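Local coordinates for succinate dehydrogenase (Membrane anchor subunit) (Mycolicibacterium smegmatis, PDB 7D6V), which serves as the membrane anchor subunit of succinate dehydrogenase and, with its membrane-embedded Rieske-type [2Fe-2S] cluster, probably passes electrons from succinate oxidation to quinone, at residues Trp230-Val233 against Ser234-Asn237. Residues are numbered along the deposited sequence; the frame is centred on the assembly and turned at random.
Sequences WTQV and SKLN
Ser234 folds its hydroxyl back onto the preceding turn, where OG donates to Trp230 O at 2.7 Å. Its OG lies beside its own backbone N (chi1 -58°), the setting that lets a helical serine reach the carbonyl four residues earlier. Ser234 N bonds to the same oxygen at 2.8 Å, and the two donors approach from opposite faces of the carbonyl plane. The hydroxyl also sits over the centre of one face of the Trp230 indole, 3.5 Å above the ring; serine is short enough to bring it there while still bonding to the backbone. On another side of the helix, Gln232 and Lys235 run alongside each other, the ammonium directed at Gln232 OE1, a sensible pairing modelled too close to be trusted. The aliphatic part of Lys235 passes Thr231, while Thr231 OG1 turns back to Tyr227 O. Further out, Ser234 OG, its hydrogen given to Trp230 O, accepts from Arg210 NE of helix 207-215. Asn237 ND2 reaches Ser205 O, and its side chain touches His207 of the cluster pocket, about 6 Å from the cluster. Lys235, Leu236 and Asn237 N-H groups bond to the carbonyls of Thr231, Gln232 and Val233, the regular alpha-helical pattern, here ending helix 224-237 beside the membrane-embedded Rieske-type [2Fe-2S] site.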
loop_
_atom_site.group_PDB
_atom_site.type_symbol
_atom_site.label_atom_id
_atom_site.label_comp_id
_atom_site.label_asym_id
_atom_site.label_seq_id
_atom_site.Cartn_x
_atom_site.Cartn_y
_atom_site.Cartn_z
ATOM N N TRP C 230 -14.083 -15.208 -20.924
ATOM C CA TRP C 230 -13.042 -14.255 -20.567
ATOM C C TRP C 230 -12.126 -14.813 -19.486
ATOM O O TRP C 230 -10.913 -14.587 -19.521
ATOM C CB TRP C 230 -13.684 -12.943 -20.117
ATOM C CG TRP C 230 -12.708 -11.900 -19.700
ATOM C CD1 TRP C 230 -12.014 -11.057 -20.512
ATOM C CD2 TRP C 230 -12.313 -11.585 -18.363
ATOM N NE1 TRP C 230 -11.211 -10.236 -19.765
ATOM C CE2 TRP C 230 -11.376 -10.542 -18.440
ATOM C CE3 TRP C 230 -12.662 -12.087 -17.106
ATOM C CZ2 TRP C 230 -10.784 -9.989 -17.311
ATOM C CZ3 TRP C 230 -12.073 -11.537 -15.990
ATOM C CH2 TRP C 230 -11.145 -10.500 -16.099
ATOM N N THR C 231 -12.683 -15.545 -18.521
ATOM C CA THR C 231 -11.857 -16.133 -17.470
ATOM C C THR C 231 -10.865 -17.139 -18.045
ATOM O O THR C 231 -9.665 -17.100 -17.735
ATOM C CB THR C 231 -12.749 -16.796 -16.421
ATOM O OG1 THR C 231 -13.575 -15.804 -15.802
ATOM C CG2 THR C 231 -11.907 -17.475 -15.357
ATOM N N GLN C 232 -11.348 -18.049 -18.895
ATOM C CA GLN C 232 -10.436 -19.014 -19.508
ATOM C C GLN C 232 -9.420 -18.341 -20.428
ATOM O O GLN C 232 -8.238 -18.712 -20.435
ATOM C CB GLN C 232 -11.231 -20.091 -20.243
ATOM C CG GLN C 232 -11.685 -21.228 -19.345
ATOM C CD GLN C 232 -12.562 -20.782 -18.203
ATOM O OE1 GLN C 232 -12.199 -20.936 -17.039
ATOM N NE2 GLN C 232 -13.704 -20.202 -18.524
ATOM N N VAL C 233 -9.852 -17.346 -21.202
ATOM C CA VAL C 233 -8.927 -16.659 -22.095
ATOM C C VAL C 233 -7.876 -15.893 -21.301
ATOM O O VAL C 233 -6.723 -15.806 -21.724
ATOM C CB VAL C 233 -9.704 -15.749 -23.065
ATOM C CG1 VAL C 233 -8.775 -14.776 -23.757
ATOM C CG2 VAL C 233 -10.432 -16.591 -24.094
ATOM N N SER C 234 -8.239 -15.340 -20.144
ATOM C CA SER C 234 -7.259 -14.660 -19.304
ATOM C C SER C 234 -6.257 -15.643 -18.718
ATOM O O SER C 234 -5.055 -15.347 -18.637
ATOM C CB SER C 234 -7.971 -13.893 -18.192
ATOM O OG SER C 234 -8.878 -12.950 -18.725
ATOM N N LYS C 235 -6.734 -16.817 -18.294
ATOM C CA LYS C 235 -5.813 -17.848 -17.828
ATOM C C LYS C 235 -4.820 -18.226 -18.920
ATOM O O LYS C 235 -3.629 -18.410 -18.648
ATOM C CB LYS C 235 -6.582 -19.078 -17.350
ATOM C CG LYS C 235 -6.885 -19.075 -15.867
ATOM C CD LYS C 235 -8.320 -19.469 -15.582
ATOM C CE LYS C 235 -8.665 -20.809 -16.201
ATOM N NZ LYS C 235 -10.093 -21.160 -15.980
ATOM N N LEU C 236 -5.292 -18.347 -20.161
ATOM C CA LEU C 236 -4.375 -18.616 -21.268
ATOM C C LEU C 236 -3.439 -17.438 -21.521
ATOM O O LEU C 236 -2.255 -17.629 -21.818
ATOM C CB LEU C 236 -5.156 -18.950 -22.535
ATOM C CG LEU C 236 -5.697 -20.370 -22.660
ATOM C CD1 LEU C 236 -6.205 -20.604 -24.065
ATOM C CD2 LEU C 236 -4.623 -21.376 -22.302
ATOM N N ASN C 237 -3.958 -16.216 -21.417
ATOM C CA ASN C 237 -3.209 -15.013 -21.745
ATOM C C ASN C 237 -2.091 -14.736 -20.754
ATOM O O ASN C 237 -1.124 -14.054 -21.105
ATOM C CB ASN C 237 -4.175 -13.828 -21.813
ATOM C CG ASN C 237 -3.498 -12.539 -22.206
ATOM O OD1 ASN C 237 -3.244 -11.681 -21.364
ATOM N ND2 ASN C 237 -3.213 -12.386 -23.490
#